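Local atomic coordinates of beta-lactamase (Chitinophaga pinensis, PDB entry 6N36), a protein that probably hydrolyses the amide bond of beta-lactam antibiotics with a pair of zinc ions, as a member of the metallo-beta-lactamase superfamily. Residues Y35-F40 with Y86-A91; H48-T53 with T60-H65. One frame throughout, in Å; residues are numbered along the deposited sequence.

Contact 1. Residues Y35-F40 with Y86-A91; sequences YDLGMF and YDHVGA. With ZN (zinc ion), chain B.
Leu37 reaches toward Asp87 and His88 because its CG stands anti to its own carbonyl carbon (chi1 -65°); an extended second torsion (chi2 -178°) then carries CD1 to the backbone oxygen of Asp87, while CD2 branches off toward His88. His88 has the same kind of first torsion (chi1 -51°), which brings its ring between the Leu37 CD2 methyl at CE1 and the zinc at NE2. Residues 86-91 contain the end of the HxHxDH signature of the metallo-beta-lactamase fold, and Asp87 and His88 supply two protein ligands of one zinc ion; His226 is the third, a set also found in subclass B3 enzymes.

The branches of Leu37 divide the work. Leu37 CD1 lies 3.3 Å from Asp87 O, while Leu37 CD2 meets His88 CE1 at 4.0 Å, approaching the ring at a slant. Hydrocarbon therefore packs beside two ligands, within a buried site. Asp87 holds the zinc through one oxygen, OD2, at 2.1 Å, and OD1 stays beyond bonding distance. A water completes the coordination on this zinc, its oxygen 2.0 Å from the metal.

The imidazole of His88 is gripped at both nitrogens. His88 NE2 binds the zinc at 2.1 Å, and ND1 donates to a second water that lies in the ring plane, which should limit rotation of the ring. The loop 35-40 is second shell to His226 directly, since Asp36 OD2 is hydrogen-bonded to His226 ND1, and to His88 through that in-plane water: its oxygen accepts from His88 ND1 at 2.8 Å and donates to Gly38 O, also at 2.8 Å.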
loop_
_atom_site.group_PDB
_atom_site.type_symbol
_atom_site.label_atom_id
_atom_site.label_comp_id
_atom_site.label_asym_id
_atom_site.label_seq_id
_atom_site.Cartn_x
_atom_site.Cartn_y
_atom_site.Cartn_z
ATOM N N TYR A 35 -9.937 7.594 -6.729
ATOM C CA TYR A 35 -9.955 8.867 -5.968
ATOM C C TYR A 35 -9.317 8.642 -4.592
ATOM O O TYR A 35 -8.603 9.524 -4.153
ATOM C CB TYR A 35 -11.376 9.436 -5.897
ATOM C CG TYR A 35 -11.443 10.832 -5.326
ATOM C CD1 TYR A 35 -11.269 11.936 -6.145
ATOM C CD2 TYR A 35 -11.699 11.045 -3.990
ATOM C CE1 TYR A 35 -11.302 13.230 -5.630
ATOM C CE2 TYR A 35 -11.707 12.321 -3.452
ATOM C CZ TYR A 35 -11.512 13.410 -4.283
ATOM O OH TYR A 35 -11.517 14.681 -3.772
ATOM N N ASP A 36 -9.645 7.553 -3.888
ATOM C CA ASP A 36 -9.165 7.335 -2.514
ATOM C C ASP A 36 -8.049 6.300 -2.488
ATOM O O ASP A 36 -7.162 6.398 -1.586
ATOM C CB ASP A 36 -10.278 6.957 -1.544
ATOM C CG ASP A 36 -9.767 6.986 -0.124
ATOM O OD1 ASP A 36 -9.271 8.074 0.291
ATOM O OD2 ASP A 36 -9.829 5.939 0.543
ATOM N N LEU A 37 -8.129 5.244 -3.281
ATOM C CA LEU A 37 -7.195 4.090 -3.059
ATOM C C LEU A 37 -5.954 4.225 -3.925
ATOM O O LEU A 37 -6.009 4.211 -5.173
ATOM C CB LEU A 37 -7.909 2.772 -3.356
ATOM C CG LEU A 37 -9.066 2.419 -2.456
ATOM C CD1 LEU A 37 -9.638 1.084 -2.849
ATOM C CD2 LEU A 37 -8.643 2.426 -0.991
ATOM N N GLY A 38 -4.820 4.247 -3.237
ATOM C CA GLY A 38 -3.506 4.435 -3.839
ATOM C C GLY A 38 -3.022 3.117 -4.438
ATOM O O GLY A 38 -2.955 2.106 -3.745
ATOM N N MET A 39 -2.677 3.151 -5.715
ATOM C CA MET A 39 -2.150 2.018 -6.509
ATOM C C MET A 39 -1.028 2.642 -7.293
ATOM O O MET A 39 -1.241 3.691 -7.891
ATOM C CB MET A 39 -3.160 1.398 -7.457
ATOM C CG MET A 39 -4.391 0.948 -6.730
ATOM S SD MET A 39 -5.721 0.455 -7.821
ATOM C CE MET A 39 -7.100 1.073 -6.836
ATOM N N PHE A 40 0.158 2.077 -7.159
ATOM C CA PHE A 40 1.382 2.719 -7.639
ATOM C C PHE A 40 2.056 1.802 -8.646
ATOM O O PHE A 40 2.176 0.597 -8.415
ATOM C CB PHE A 40 2.279 3.040 -6.459
ATOM C CG PHE A 40 1.542 3.819 -5.394
ATOM C CD1 PHE A 40 1.367 5.179 -5.534
ATOM C CD2 PHE A 40 1.018 3.178 -4.288
ATOM C CE1 PHE A 40 0.703 5.902 -4.553
ATOM C CE2 PHE A 40 0.355 3.908 -3.319
ATOM C CZ PHE A 40 0.154 5.244 -3.494
ATOM N N TYR A 86 -8.939 -6.115 2.129
ATOM C CA TYR A 86 -9.629 -6.270 0.836
ATOM C C TYR A 86 -9.625 -4.988 -0.015
ATOM O O TYR A 86 -9.866 -5.104 -1.236
ATOM C CB TYR A 86 -11.049 -6.791 1.061
ATOM C CG TYR A 86 -12.022 -5.782 1.597
ATOM C CD1 TYR A 86 -12.142 -5.563 2.959
ATOM C CD2 TYR A 86 -12.892 -5.104 0.753
ATOM C CE1 TYR A 86 -13.087 -4.691 3.482
ATOM C CE2 TYR A 86 -13.869 -4.257 1.254
ATOM C CZ TYR A 86 -13.965 -4.056 2.625
ATOM O OH TYR A 86 -14.885 -3.202 3.142
ATOM N N ASP A 87 -9.479 -3.812 0.563
ATOM C CA ASP A 87 -9.418 -2.539 -0.215
ATOM C C ASP A 87 -8.049 -2.343 -0.882
ATOM O O ASP A 87 -7.919 -1.435 -1.723
ATOM C CB ASP A 87 -9.835 -1.336 0.637
ATOM C CG ASP A 87 -9.033 -1.123 1.902
ATOM O OD1 ASP A 87 -8.530 -2.163 2.470
ATOM O OD2 ASP A 87 -8.949 0.071 2.359
ATOM N N HIS A 88 -7.023 -3.148 -0.564
ATOM C CA HIS A 88 -5.681 -3.056 -1.161
ATOM C C HIS A 88 -5.275 -4.323 -1.909
ATOM O O HIS A 88 -4.278 -4.253 -2.670
ATOM C CB HIS A 88 -4.618 -2.685 -0.120
ATOM C CG HIS A 88 -5.058 -1.474 0.642
ATOM N ND1 HIS A 88 -5.163 -0.217 0.053
ATOM C CD2 HIS A 88 -5.535 -1.365 1.902
ATOM C CE1 HIS A 88 -5.692 0.611 0.972
ATOM N NE2 HIS A 88 -5.883 -0.089 2.124
ATOM N N VAL A 89 -5.980 -5.452 -1.686
ATOM C CA VAL A 89 -5.686 -6.715 -2.420
ATOM C C VAL A 89 -6.945 -7.325 -3.034
ATOM O O VAL A 89 -6.879 -8.472 -3.487
ATOM C CB VAL A 89 -4.964 -7.741 -1.532
ATOM C CG1 VAL A 89 -3.598 -7.229 -1.104
ATOM C CG2 VAL A 89 -5.812 -8.213 -0.360
ATOM N N GLY A 90 -8.055 -6.590 -3.093
ATOM C CA GLY A 90 -9.336 -7.155 -3.560
ATOM C C GLY A 90 -9.263 -7.649 -4.994
ATOM O O GLY A 90 -10.040 -8.562 -5.329
ATOM N N ALA A 91 -8.412 -7.063 -5.841
ATOM C CA ALA A 91 -8.291 -7.536 -7.243
ATOM C C ALA A 91 -6.953 -8.231 -7.470
ATOM O O ALA A 91 -6.565 -8.436 -8.632
ATOM C CB ALA A 91 -8.467 -6.376 -8.200
HETATM ZN ZN ZN B . -7.296 0.608 3.556
HETATM O O HOH W 1 -5.065 0.588 -2.606
HETATM O O HOH W 2 -6.371 0.661 5.349
#

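Contact 2. Residues H48-T53 with T60-H65; sequences HILINT and TLIKAH
Ile62 CD1 fills the meeting point between helix 58-69 and strand 48-51 with the residues just past it, touching Thr53 and Leu50 with a single methyl. Ile62 CD1 lies 4.0 Å from Thr53 CG2, the two side chains running at a slant to each other, and equally near Thr53 CB. Leu50 CD2 is slightly farther from Ile62 CD1, at 4.3 Å. An extended second torsion of Ile62 (chi2 164°) pushes CD1 out from the helix to reach them, and Met39 packs against the same isoleucine.

Behind this first shell, Thr53 is held by its other branch. OG1 accepts a hydrogen bond from the backbone N of Ala91, the residue just before helix 92-99, and has a weak one with His88 O, while CG2 is left to face the isoleucine. Asn52, the residue just before it, is fixed through OD1, which binds Thr81 OG1 and Thr82 N. On the helix, His65 ties the following turn to Asp19 OD1 and Ile32 O, and Leu50 also packs on Ile32.

This is the strand-to-helix packing of a beta-alpha-beta unit whose second strand, 76-80, lies parallel to 48-51. With no hydrogen bond passing between 48-53 and 60-65, the helix is held against the strand and the residues after it here by dispersion and the burial of methyls.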
loop_
_atom_site.group_PDB
_atom_site.type_symbol
_atom_site.label_atom_id
_atom_site.label_comp_id
_atom_site.label_asym_id
_atom_site.label_seq_id
_atom_site.Cartn_x
_atom_site.Cartn_y
_atom_site.Cartn_z
ATOM N N HIS A 48 7.193 -4.122 -15.013
ATOM C CA HIS A 48 6.732 -3.147 -14.016
ATOM C C HIS A 48 6.415 -3.816 -12.685
ATOM O O HIS A 48 6.155 -5.012 -12.629
ATOM C CB HIS A 48 5.460 -2.454 -14.535
ATOM C CG HIS A 48 5.537 -2.028 -15.966
ATOM N ND1 HIS A 48 6.672 -1.394 -16.482
ATOM C CD2 HIS A 48 4.659 -2.157 -16.990
ATOM C CE1 HIS A 48 6.460 -1.140 -17.751
ATOM N NE2 HIS A 48 5.216 -1.581 -18.108
ATOM N N ILE A 49 6.428 -2.982 -11.671
ATOM C CA ILE A 49 6.037 -3.337 -10.286
ATOM C C ILE A 49 4.715 -2.604 -10.037
ATOM O O ILE A 49 4.627 -1.362 -10.212
ATOM C CB ILE A 49 7.112 -2.985 -9.266
ATOM C CG1 ILE A 49 8.503 -3.536 -9.636
ATOM C CG2 ILE A 49 6.661 -3.411 -7.869
ATOM C CD1 ILE A 49 9.409 -2.505 -10.250
ATOM N N LEU A 50 3.732 -3.341 -9.504
ATOM C CA LEU A 50 2.449 -2.744 -9.015
ATOM C C LEU A 50 2.392 -2.861 -7.503
ATOM O O LEU A 50 2.566 -3.976 -6.995
ATOM C CB LEU A 50 1.276 -3.494 -9.625
ATOM C CG LEU A 50 -0.094 -3.032 -9.111
ATOM C CD1 LEU A 50 -0.404 -1.637 -9.594
ATOM C CD2 LEU A 50 -1.166 -4.051 -9.509
ATOM N N ILE A 51 2.179 -1.733 -6.824
ATOM C CA ILE A 51 1.910 -1.731 -5.374
ATOM C C ILE A 51 0.421 -1.446 -5.179
ATOM O O ILE A 51 -0.011 -0.332 -5.439
ATOM C CB ILE A 51 2.783 -0.706 -4.639
ATOM C CG1 ILE A 51 4.280 -0.918 -4.899
ATOM C CG2 ILE A 51 2.443 -0.782 -3.162
ATOM C CD1 ILE A 51 5.154 0.195 -4.343
ATOM N N ASN A 52 -0.275 -2.466 -4.694
ATOM C CA ASN A 52 -1.711 -2.478 -4.325
ATOM C C ASN A 52 -2.635 -2.575 -5.524
ATOM O O ASN A 52 -2.339 -2.078 -6.627
ATOM C CB ASN A 52 -2.144 -1.273 -3.492
ATOM C CG ASN A 52 -1.548 -1.252 -2.102
ATOM O OD1 ASN A 52 -1.098 -2.287 -1.589
ATOM N ND2 ASN A 52 -1.518 -0.061 -1.492
ATOM N N THR A 53 -3.764 -3.197 -5.277
ATOM C CA THR A 53 -5.009 -3.023 -6.078
ATOM C C THR A 53 -5.970 -2.169 -5.282
ATOM O O THR A 53 -5.601 -1.592 -4.274
ATOM C CB THR A 53 -5.609 -4.352 -6.550
ATOM O OG1 THR A 53 -6.243 -4.989 -5.432
ATOM C CG2 THR A 53 -4.611 -5.282 -7.206
ATOM N N THR A 60 -9.863 -3.934 -13.789
ATOM C CA THR A 60 -10.324 -3.235 -15.001
ATOM C C THR A 60 -9.759 -1.812 -15.039
ATOM O O THR A 60 -9.284 -1.369 -16.148
ATOM C CB THR A 60 -11.858 -3.220 -15.068
ATOM O OG1 THR A 60 -12.227 -4.601 -15.144
ATOM C CG2 THR A 60 -12.368 -2.468 -16.271
ATOM N N LEU A 61 -9.833 -1.074 -13.919
ATOM C CA LEU A 61 -9.366 0.330 -13.820
ATOM C C LEU A 61 -7.851 0.385 -13.943
ATOM O O LEU A 61 -7.342 1.316 -14.596
ATOM C CB LEU A 61 -9.810 0.961 -12.494
ATOM C CG LEU A 61 -11.071 1.831 -12.532
ATOM C CD1 LEU A 61 -10.865 3.050 -11.638
ATOM C CD2 LEU A 61 -11.455 2.271 -13.931
ATOM N N ILE A 62 -7.173 -0.569 -13.342
ATOM C CA ILE A 62 -5.682 -0.628 -13.417
ATOM C C ILE A 62 -5.276 -0.797 -14.888
ATOM O O ILE A 62 -4.429 -0.009 -15.353
ATOM C CB ILE A 62 -5.125 -1.763 -12.556
ATOM C CG1 ILE A 62 -5.327 -1.420 -11.081
ATOM C CG2 ILE A 62 -3.649 -2.077 -12.846
ATOM C CD1 ILE A 62 -5.180 -2.619 -10.172
ATOM N N LYS A 63 -5.906 -1.719 -15.594
ATOM C CA LYS A 63 -5.589 -1.968 -17.041
ATOM C C LYS A 63 -5.841 -0.678 -17.839
ATOM O O LYS A 63 -4.975 -0.248 -18.684
ATOM C CB LYS A 63 -6.357 -3.219 -17.497
ATOM C CG LYS A 63 -6.066 -3.653 -18.922
ATOM C CD LYS A 63 -6.869 -4.899 -19.297
ATOM C CE LYS A 63 -6.516 -5.406 -20.682
ATOM N NZ LYS A 63 -5.819 -4.374 -21.482
ATOM N N ALA A 64 -6.983 -0.018 -17.630
ATOM C CA ALA A 64 -7.373 1.200 -18.363
ATOM C C ALA A 64 -6.426 2.343 -18.053
ATOM O O ALA A 64 -6.091 3.134 -18.971
ATOM C CB ALA A 64 -8.797 1.588 -18.039
ATOM N N HIS A 65 -6.047 2.501 -16.767
ATOM C CA HIS A 65 -5.176 3.626 -16.385
ATOM C C HIS A 65 -3.814 3.416 -17.028
ATOM O O HIS A 65 -3.189 4.390 -17.448
ATOM C CB HIS A 65 -5.094 3.697 -14.873
ATOM C CG HIS A 65 -6.300 4.282 -14.253
ATOM N ND1 HIS A 65 -6.490 4.285 -12.877
ATOM C CD2 HIS A 65 -7.398 4.837 -14.785
ATOM C CE1 HIS A 65 -7.640 4.867 -12.613
ATOM N NE2 HIS A 65 -8.211 5.227 -13.748
#

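In the fold
Both contacts are buried, their centres about 9 Å apart, but their chemistry differs. Contact 1, nearer the centre of the chain, sets a leucine and a bridging water beside zinc ligands; contact 2 lies in an apolar layer between strand and helix and reaches no metal. They share the same framework: Phe40 O and Ile51 N probably hydrogen-bond at 2.8 Å, pairing the start of strand 40-42 with strand 48-51. A second probable bond, His88 O to Thr53 N at 2.9 Å, ties the backbone of a zinc ligand to the residues just past strand 48-51. Thus Leu50 and Thr53 pack on the helix, and residues 48-53 brace the metal-binding turn with Thr53 N and the Thr53 hydroxyl.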